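Local atomic coordinates of putative dioxygenase (1H-3-hydroxy-4-oxoquinaldine 2,4-dioxygenase) (Mycobacteroides abscessus subsp. abscessus, PDB entry 6RA3), a protein that cleaves the ring of the Pseudomonas quinolone signal PQS with dioxygen, giving N-octanoylanthranilate and carbon monoxide, on an alpha/beta-hydrolase fold. Residues A[25-30]-A[51-56]; A[118-123]-A[246-251]; A[211-216]-A[239-244]. All coordinates share one frame; numbering follows the deposited sequence.

Contact 1 (A[25-30]-A[51-56])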
loop_
_atom_site.group_PDB
_atom_site.type_symbol
_atom_site.label_atom_id
_atom_site.label_comp_id
_atom_site.label_asym_id
_atom_site.label_seq_id
_atom_site.Cartn_x
_atom_site.Cartn_y
_atom_site.Cartn_z
ATOM N N PHE A 25 5.064 7.924 20.912
ATOM C CA PHE A 25 4.076 6.858 21.057
ATOM C C PHE A 25 4.408 5.681 20.129
ATOM O O PHE A 25 4.601 5.863 18.924
ATOM C CB PHE A 25 2.686 7.376 20.754
ATOM C CG PHE A 25 2.135 8.290 21.808
ATOM C CD1 PHE A 25 2.183 7.934 23.149
ATOM C CD2 PHE A 25 1.568 9.506 21.458
ATOM C CE1 PHE A 25 1.662 8.765 24.122
ATOM C CE2 PHE A 25 1.048 10.345 22.428
ATOM C CZ PHE A 25 1.097 9.976 23.761
ATOM N N VAL A 26 4.461 4.465 20.685
ATOM C CA VAL A 26 4.688 3.249 19.900
ATOM C C VAL A 26 3.484 2.345 20.105
ATOM O O VAL A 26 3.227 1.872 21.224
ATOM C CB VAL A 26 5.997 2.538 20.266
ATOM C CG1 VAL A 26 6.154 1.262 19.436
ATOM C CG2 VAL A 26 7.183 3.436 20.047
ATOM N N THR A 27 2.703 2.166 19.046
ATOM C CA THR A 27 1.525 1.341 19.102
ATOM C C THR A 27 1.908 -0.099 18.787
ATOM O O THR A 27 2.752 -0.370 17.921
ATOM C CB THR A 27 0.430 1.816 18.150
ATOM O OG1 THR A 27 0.713 1.422 16.799
ATOM C CG2 THR A 27 0.261 3.323 18.238
ATOM N N LEU A 28 1.313 -1.007 19.545
ATOM C CA LEU A 28 1.587 -2.437 19.466
ATOM C C LEU A 28 0.234 -3.104 19.519
ATOM O O LEU A 28 -0.540 -2.850 20.449
ATOM C CB LEU A 28 2.478 -2.910 20.610
ATOM C CG LEU A 28 3.853 -2.260 20.692
ATOM C CD1 LEU A 28 4.492 -2.559 22.034
ATOM C CD2 LEU A 28 4.764 -2.697 19.557
ATOM N N SER A 29 -0.064 -3.914 18.505
ATOM C CA SER A 29 -1.372 -4.515 18.374
ATOM C C SER A 29 -1.368 -5.878 19.078
ATOM O O SER A 29 -0.353 -6.325 19.613
ATOM C CB SER A 29 -1.759 -4.626 16.896
ATOM O OG SER A 29 -1.797 -3.350 16.263
ATOM N N GLY A 30 -2.532 -6.510 19.124
ATOM C CA GLY A 30 -2.667 -7.858 19.640
ATOM C C GLY A 30 -2.278 -8.887 18.590
ATOM O O GLY A 30 -1.699 -8.566 17.552
ATOM N N THR A 51 4.481 9.406 16.439
ATOM C CA THR A 51 3.827 8.123 16.649
ATOM C C THR A 51 4.357 7.110 15.639
ATOM O O THR A 51 4.347 7.368 14.430
ATOM C CB THR A 51 2.329 8.303 16.518
ATOM O OG1 THR A 51 1.887 9.171 17.568
ATOM C CG2 THR A 51 1.590 6.950 16.590
ATOM N N VAL A 52 4.849 5.977 16.143
ATOM C CA VAL A 52 5.359 4.862 15.341
ATOM C C VAL A 52 4.421 3.691 15.600
ATOM O O VAL A 52 4.345 3.192 16.733
ATOM C CB VAL A 52 6.810 4.496 15.707
ATOM C CG1 VAL A 52 7.253 3.195 15.003
ATOM C CG2 VAL A 52 7.764 5.608 15.401
ATOM N N ARG A 53 3.677 3.277 14.582
ATOM C CA ARG A 53 2.810 2.109 14.695
ATOM C C ARG A 53 3.576 0.887 14.197
ATOM O O ARG A 53 4.166 0.923 13.115
ATOM C CB ARG A 53 1.515 2.290 13.912
ATOM C CG ARG A 53 0.675 3.462 14.337
ATOM C CD ARG A 53 -0.686 3.405 13.697
ATOM N NE ARG A 53 -0.564 3.659 12.264
ATOM C CZ ARG A 53 -1.530 3.481 11.375
ATOM N NH1 ARG A 53 -2.724 3.031 11.744
ATOM N NH2 ARG A 53 -1.297 3.768 10.105
ATOM N N VAL A 54 3.600 -0.179 15.003
ATOM C CA VAL A 54 4.482 -1.313 14.760
ATOM C C VAL A 54 3.650 -2.572 14.570
ATOM O O VAL A 54 2.712 -2.838 15.324
ATOM C CB VAL A 54 5.487 -1.514 15.905
ATOM C CG1 VAL A 54 6.293 -2.779 15.679
ATOM C CG2 VAL A 54 6.404 -0.333 16.026
ATOM N N CYS A 55 4.018 -3.351 13.560
ATOM C CA CYS A 55 3.427 -4.654 13.297
ATOM C C CYS A 55 4.356 -5.728 13.846
ATOM O O CYS A 55 5.573 -5.568 13.827
ATOM C CB CYS A 55 3.231 -4.874 11.790
ATOM S SG CYS A 55 1.967 -3.895 10.978
ATOM N N TRP A 56 3.773 -6.815 14.365
ATOM C CA TRP A 56 4.570 -7.986 14.719
ATOM C C TRP A 56 5.115 -8.671 13.462
ATOM O O TRP A 56 4.565 -8.544 12.365
ATOM C CB TRP A 56 3.724 -8.991 15.509
ATOM C CG TRP A 56 2.998 -8.410 16.664
ATOM C CD1 TRP A 56 1.645 -8.408 16.872
ATOM C CD2 TRP A 56 3.583 -7.732 17.780
ATOM N NE1 TRP A 56 1.358 -7.777 18.056
ATOM C CE2 TRP A 56 2.533 -7.348 18.627
ATOM C CE3 TRP A 56 4.901 -7.419 18.145
ATOM C CZ2 TRP A 56 2.755 -6.658 19.823
ATOM C CZ3 TRP A 56 5.114 -6.725 19.322
ATOM C CH2 TRP A 56 4.049 -6.376 20.157
HETATM O O HOH W 1 0.300 -1.356 16.134
HETATM O O HOH W 2 1.756 -5.017 16.592
#

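Contact 2 (A[118-123]-A[246-251])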
loop_
_atom_site.group_PDB
_atom_site.type_symbol
_atom_site.label_atom_id
_atom_site.label_comp_id
_atom_site.label_asym_id
_atom_site.label_seq_id
_atom_site.Cartn_x
_atom_site.Cartn_y
_atom_site.Cartn_z
ATOM N N MET A 118 1.079 2.056 28.343
ATOM C CA MET A 118 -0.365 1.875 28.407
ATOM C C MET A 118 -0.742 0.510 27.840
ATOM O O MET A 118 -0.257 0.117 26.770
ATOM C CB MET A 118 -1.100 2.970 27.633
ATOM C CG MET A 118 -2.594 2.783 27.577
ATOM S SD MET A 118 -3.567 4.283 27.239
ATOM C CE MET A 118 -3.255 5.099 28.772
ATOM N N ILE A 119 -1.629 -0.196 28.547
ATOM C CA ILE A 119 -2.128 -1.502 28.129
ATOM C C ILE A 119 -3.640 -1.427 28.042
ATOM O O ILE A 119 -4.292 -0.821 28.900
ATOM C CB ILE A 119 -1.664 -2.621 29.082
ATOM C CG1 ILE A 119 -0.125 -2.668 29.112
ATOM C CG2 ILE A 119 -2.245 -3.965 28.660
ATOM C CD1 ILE A 119 0.477 -3.661 30.094
ATOM N N LEU A 120 -4.187 -1.997 26.971
ATOM C CA LEU A 120 -5.614 -1.993 26.669
ATOM C C LEU A 120 -6.149 -3.417 26.825
ATOM O O LEU A 120 -5.739 -4.320 26.083
ATOM C CB LEU A 120 -5.870 -1.483 25.251
ATOM C CG LEU A 120 -5.873 0.012 24.908
ATOM C CD1 LEU A 120 -4.875 0.809 25.712
ATOM C CD2 LEU A 120 -5.605 0.154 23.421
ATOM N N ASP A 121 -7.040 -3.609 27.809
ATOM C CA ASP A 121 -7.926 -4.782 27.920
ATOM C C ASP A 121 -7.161 -6.105 27.998
ATOM O O ASP A 121 -7.453 -7.049 27.266
ATOM C CB ASP A 121 -8.922 -4.799 26.762
ATOM C CG ASP A 121 -10.333 -5.174 27.200
ATOM O OD1 ASP A 121 -10.611 -6.376 27.421
ATOM O OD2 ASP A 121 -11.172 -4.255 27.328
ATOM N N LEU A 122 -6.186 -6.174 28.907
ATOM C CA LEU A 122 -5.388 -7.374 29.160
ATOM C C LEU A 122 -5.822 -8.014 30.480
ATOM O O LEU A 122 -5.849 -7.342 31.516
ATOM C CB LEU A 122 -3.895 -7.024 29.197
ATOM C CG LEU A 122 -2.904 -8.106 29.633
ATOM C CD1 LEU A 122 -2.987 -9.357 28.735
ATOM C CD2 LEU A 122 -1.497 -7.552 29.657
ATOM N N ILE A 123 -6.165 -9.308 30.438
ATOM C CA ILE A 123 -6.659 -10.023 31.621
ATOM C C ILE A 123 -5.599 -9.975 32.716
ATOM O O ILE A 123 -4.491 -10.503 32.560
ATOM C CB ILE A 123 -7.044 -11.468 31.240
ATOM C CG1 ILE A 123 -8.282 -11.485 30.336
ATOM C CG2 ILE A 123 -7.306 -12.341 32.454
ATOM C CD1 ILE A 123 -9.530 -10.894 30.961
ATOM N N HIS A 246 -13.923 -5.573 23.721
ATOM C CA HIS A 246 -12.522 -5.848 24.004
ATOM C C HIS A 246 -11.595 -4.881 23.284
ATOM O O HIS A 246 -10.377 -4.996 23.439
ATOM C CB HIS A 246 -12.265 -7.321 23.592
ATOM C CG HIS A 246 -10.858 -7.835 23.775
ATOM N ND1 HIS A 246 -10.160 -7.739 24.960
ATOM C CD2 HIS A 246 -10.060 -8.538 22.932
ATOM C CE1 HIS A 246 -8.980 -8.323 24.828
ATOM N NE2 HIS A 246 -8.895 -8.819 23.607
ATOM N N PHE A 247 -12.131 -3.928 22.513
ATOM C CA PHE A 247 -11.333 -3.065 21.635
ATOM C C PHE A 247 -11.520 -1.596 22.010
ATOM O O PHE A 247 -12.091 -0.815 21.238
ATOM C CB PHE A 247 -11.703 -3.298 20.170
ATOM C CG PHE A 247 -11.426 -4.697 19.706
ATOM C CD1 PHE A 247 -10.125 -5.143 19.569
ATOM C CD2 PHE A 247 -12.464 -5.575 19.442
ATOM C CE1 PHE A 247 -9.864 -6.434 19.170
ATOM C CE2 PHE A 247 -12.203 -6.871 19.033
ATOM C CZ PHE A 247 -10.910 -7.293 18.900
ATOM N N PRO A 248 -11.040 -1.185 23.184
ATOM C CA PRO A 248 -11.242 0.216 23.586
ATOM C C PRO A 248 -10.541 1.207 22.661
ATOM O O PRO A 248 -11.095 2.277 22.370
ATOM C CB PRO A 248 -10.684 0.253 25.014
ATOM C CG PRO A 248 -9.744 -0.900 25.114
ATOM C CD PRO A 248 -10.248 -1.949 24.162
ATOM N N GLY A 249 -9.339 0.874 22.181
ATOM C CA GLY A 249 -8.633 1.742 21.241
ATOM C C GLY A 249 -9.373 1.986 19.936
ATOM O O GLY A 249 -9.174 3.021 19.293
ATOM N N ILE A 250 -10.237 1.060 19.530
ATOM C CA ILE A 250 -11.021 1.209 18.311
ATOM C C ILE A 250 -12.416 1.717 18.617
ATOM O O ILE A 250 -12.990 2.480 17.838
ATOM C CB ILE A 250 -11.104 -0.127 17.531
ATOM C CG1 ILE A 250 -9.717 -0.722 17.293
ATOM C CG2 ILE A 250 -11.882 0.087 16.212
ATOM C CD1 ILE A 250 -9.745 -2.098 16.649
ATOM N N GLU A 251 -13.002 1.222 19.711
ATOM C CA GLU A 251 -14.350 1.635 20.073
ATOM C C GLU A 251 -14.353 3.066 20.589
ATOM O O GLU A 251 -15.290 3.821 20.317
ATOM C CB GLU A 251 -14.928 0.694 21.127
ATOM C CG GLU A 251 -16.406 0.917 21.351
ATOM C CD GLU A 251 -16.944 0.225 22.584
ATOM O OE1 GLU A 251 -16.162 -0.398 23.329
ATOM O OE2 GLU A 251 -18.166 0.321 22.802
#

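Contact 3 (A[211-216]-A[239-244])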
loop_
_atom_site.group_PDB
_atom_site.type_symbol
_atom_site.label_atom_id
_atom_site.label_comp_id
_atom_site.label_asym_id
_atom_site.label_seq_id
_atom_site.Cartn_x
_atom_site.Cartn_y
_atom_site.Cartn_z
ATOM N N ARG A 211 -0.208 2.010 33.002
ATOM C CA ARG A 211 -1.640 2.263 33.073
ATOM C C ARG A 211 -2.370 1.203 32.268
ATOM O O ARG A 211 -2.091 1.020 31.077
ATOM C CB ARG A 211 -2.026 3.662 32.566
ATOM C CG ARG A 211 -3.559 3.912 32.633
ATOM C CD ARG A 211 -3.996 5.407 32.590
ATOM N NE ARG A 211 -3.112 6.295 33.347
ATOM C CZ ARG A 211 -3.159 7.627 33.309
ATOM N NH1 ARG A 211 -4.061 8.264 32.553
ATOM N NH2 ARG A 211 -2.302 8.331 34.040
ATOM N N HIS A 212 -3.314 0.523 32.912
ATOM C CA HIS A 212 -4.213 -0.395 32.234
ATOM C C HIS A 212 -5.551 0.297 32.043
ATOM O O HIS A 212 -6.116 0.851 32.992
ATOM C CB HIS A 212 -4.378 -1.697 33.026
ATOM C CG HIS A 212 -5.254 -2.705 32.359
ATOM N ND1 HIS A 212 -5.976 -3.642 33.065
ATOM C CD2 HIS A 212 -5.522 -2.932 31.052
ATOM C CE1 HIS A 212 -6.660 -4.396 32.224
ATOM N NE2 HIS A 212 -6.406 -3.982 30.996
ATOM N N VAL A 213 -6.018 0.313 30.803
ATOM C CA VAL A 213 -7.313 0.852 30.426
ATOM C C VAL A 213 -8.088 -0.287 29.794
ATOM O O VAL A 213 -7.551 -1.005 28.943
ATOM C CB VAL A 213 -7.173 2.025 29.437
ATOM C CG1 VAL A 213 -8.519 2.520 29.029
ATOM C CG2 VAL A 213 -6.358 3.147 30.044
ATOM N N PHE A 214 -9.349 -0.442 30.185
ATOM C CA PHE A 214 -10.097 -1.623 29.789
ATOM C C PHE A 214 -11.578 -1.323 29.890
ATOM O O PHE A 214 -11.993 -0.343 30.506
ATOM C CB PHE A 214 -9.720 -2.823 30.661
ATOM C CG PHE A 214 -9.904 -2.581 32.141
ATOM C CD1 PHE A 214 -8.827 -2.207 32.937
ATOM C CD2 PHE A 214 -11.154 -2.731 32.731
ATOM C CE1 PHE A 214 -8.992 -1.994 34.309
ATOM C CE2 PHE A 214 -11.328 -2.518 34.100
ATOM C CZ PHE A 214 -10.245 -2.150 34.888
ATOM N N SER A 215 -12.368 -2.192 29.265
ATOM C CA SER A 215 -13.824 -2.128 29.310
ATOM C C SER A 215 -14.482 -3.455 29.623
ATOM O O SER A 215 -15.648 -3.470 30.040
ATOM C CB SER A 215 -14.377 -1.646 27.968
ATOM O OG SER A 215 -13.864 -0.380 27.635
ATOM N N HIS A 216 -13.820 -4.551 29.382
ATOM C CA HIS A 216 -14.492 -5.824 29.526
ATOM C C HIS A 216 -14.136 -6.398 30.875
ATOM O O HIS A 216 -14.948 -6.361 31.820
ATOM C CB HIS A 216 -14.082 -6.809 28.429
ATOM C CG HIS A 216 -15.083 -6.926 27.332
ATOM N ND1 HIS A 216 -15.000 -7.893 26.354
ATOM C CD2 HIS A 216 -16.183 -6.190 27.049
ATOM C CE1 HIS A 216 -16.020 -7.758 25.524
ATOM N NE2 HIS A 216 -16.749 -6.728 25.920
ATOM N N ARG A 239 -8.028 2.527 34.619
ATOM C CA ARG A 239 -9.250 3.235 34.280
ATOM C C ARG A 239 -10.194 2.317 33.511
ATOM O O ARG A 239 -9.937 1.973 32.350
ATOM C CB ARG A 239 -8.906 4.485 33.466
ATOM C CG ARG A 239 -10.106 5.342 33.059
ATOM C CD ARG A 239 -10.032 6.757 33.644
ATOM N NE ARG A 239 -8.667 7.280 33.693
ATOM C CZ ARG A 239 -8.343 8.508 34.083
ATOM N NH1 ARG A 239 -9.289 9.366 34.455
ATOM N NH2 ARG A 239 -7.065 8.874 34.092
ATOM N N ARG A 240 -11.266 1.881 34.167
ATOM C CA ARG A 240 -12.342 1.190 33.474
ATOM C C ARG A 240 -13.099 2.189 32.610
ATOM O O ARG A 240 -13.361 3.312 33.029
ATOM C CB ARG A 240 -13.287 0.517 34.479
ATOM C CG ARG A 240 -14.578 -0.036 33.862
ATOM C CD ARG A 240 -15.394 -0.883 34.846
ATOM N NE ARG A 240 -14.698 -2.108 35.232
ATOM C CZ ARG A 240 -14.732 -3.253 34.548
ATOM N NH1 ARG A 240 -15.433 -3.350 33.422
ATOM N NH2 ARG A 240 -14.049 -4.302 34.992
ATOM N N LEU A 241 -13.483 1.760 31.409
ATOM C CA LEU A 241 -13.872 2.678 30.353
ATOM C C LEU A 241 -15.327 2.587 29.912
ATOM O O LEU A 241 -15.801 3.504 29.233
ATOM C CB LEU A 241 -12.972 2.456 29.125
ATOM C CG LEU A 241 -12.202 3.687 28.673
ATOM C CD1 LEU A 241 -11.261 3.321 27.540
ATOM C CD2 LEU A 241 -13.211 4.748 28.231
ATOM N N GLY A 242 -16.042 1.517 30.235
ATOM C CA GLY A 242 -17.456 1.502 29.904
ATOM C C GLY A 242 -17.772 1.270 28.443
ATOM O O GLY A 242 -18.864 1.649 27.979
ATOM N N GLY A 243 -16.842 0.658 27.683
ATOM C CA GLY A 243 -17.152 0.257 26.331
ATOM C C GLY A 243 -17.805 -1.104 26.304
ATOM O O GLY A 243 -17.781 -1.841 27.285
ATOM N N GLU A 244 -18.404 -1.430 25.158
ATOM C CA GLU A 244 -19.033 -2.733 25.007
ATOM C C GLU A 244 -18.037 -3.835 24.671
ATOM O O GLU A 244 -18.348 -5.016 24.887
ATOM C CB GLU A 244 -20.105 -2.681 23.925
ATOM C CG GLU A 244 -21.250 -1.701 24.226
ATOM C CD GLU A 244 -22.075 -1.396 22.996
ATOM O OE1 GLU A 244 -23.308 -1.570 23.055
ATOM O OE2 GLU A 244 -21.483 -0.999 21.962
HETATM O O HOH W 3 -16.604 -1.381 30.982
#

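Contact 1 (A[25-30]-A[51-56])
F25 O and V52 N open a parallel ladder between strands 25-28 and 51-54, the two strands of a beta-alpha-beta crossover in the central sheet of the alpha/beta-hydrolase fold. That bond is nearly straight; T27 N to V52 O and V54 N to T27 O, each 3.0 Å, continue the ladder. On the face carrying V26, L28, V52 and V54, CG1 of V26 meets CG2 of V54 at 3.8 Å, while L28 lies alongside V54. On the other face OG1 of T27 sits between its backbone N and carbonyl carbon (chi1 78°) and lies against CA of R53 at 3.0 Å, the two side chains side by side. Beyond V54 the strands part: one water joins T27 OG1, S29 OG and V54 O, a second links S29 N to V54 O. W56 recloses the gap, its six-membered ring against L28. Further out, S29 OG also bonds to D34 O, R53 salt-bridges D15 and D39, and L45 of helix 42-48 packs on F25, T27 and T51. NE1 of W56 gives a 2.7 Å hydrogen bond to S29 O, which lies near the indole plane although NE1 stands well above the carbonyl plane.

Contact 2 (A[118-123]-A[246-251])
L120, the last residue of strand 118-120, and D121 after it run beside H246 and the first turn of helix 248-251, with CA of D121 6.1 Å from CA of H246 and CA of L120 6.8 Å from CA of P248. The polar link is one hydrogen bond, ND1 of H246 to OD1 of D121, 2.8 Å long and 164° at the hydrogen. OD1 lies in the imidazole plane, but ND1 approaches from above the carboxylate, and the two planes are 84° apart. CG of H246 is anti to its backbone N (chi1 179°), which swings the ring out to D121. OD2 of the same carboxylate accepts from S215 N, so both oxygens are engaged and the group's rotation is restrained. W155 stacks on the H246 ring, and H95 NE2 bonds to H246 O. Beside this polar pair the contact is apolar: CG of P248 rests on CB of L120 at 3.9 Å, and CD2 of L120 reaches the backbone of G249, which has no side chain to block it. H246 is the proton donor/acceptor of the active site, and its carboxylate partner just past a strand end is consistent with the histidine-acid pair of the alpha/beta-hydrolase catalytic triad.

Contact 3 (A[211-216]-A[239-244])
H212 O receives R239 N at 3.0 Å where strands 211-214 and 239-240 pair in parallel, the last beta-alpha-beta unit of the alpha/beta-hydrolase sheet, crossed over by helix 221-232. F214 N to R239 O extends the pairing, and a weak, bent bond from L241 N to F214 O ends it. The tight part lies on both faces of the strands. On one, CG1 of V213 meets CD1 of L241 at 3.2 Å, a distance too short to be trusted; V256 of helix 253-266 also touches L241. On the other, CA of R240 sits over the F214 ring in a CH-pi contact, 4.2 Å from its centroid. R240 then bends at chi3 (-66°) and lays one face of its guanidinium on CE2 of F214, the two planes 78° apart, while NE salt-bridges D223. At the strand start, on V213's face, two donors meet, NH1 of R211 and NH2 of R239, 3.4 Å apart; E259, which bridges both arginines, and D262, which pairs with R211, would offset these like charges. The solvent side is looser, with R239, G242 and E244 exposed. There S215 OG takes a weak bond from G243 N, and a water donates to S215 O while reaching G242 N and R240 NH1 weakly. The closing bond is short: H216 NE2 donates a hydrogen bond to E244 O at 2.6 Å, the oxygen 17° out of the imidazole plane.

From the N terminus, contact 1 comes first and closes the short loop through helix 42-48, joining two neighbouring strands in one half of the sheet. The chain then enters strand 116-120, where contact 2 opens; its far partner, 246-251, arrives only after 122 further residues, just over half of them helical. Within that long excursion contact 3 opens and closes, pairing 211-216 with the edge strand 236-240. Contacts 2 and 3 touch: I119 and V213 bond through their backbones as adjacent strands, and 239-244 runs almost directly into 246-251. Contact 1 stays separate, its centre about 13 Å from that of contact 2, yet belongs to the same sheet, and G30 lies near H246.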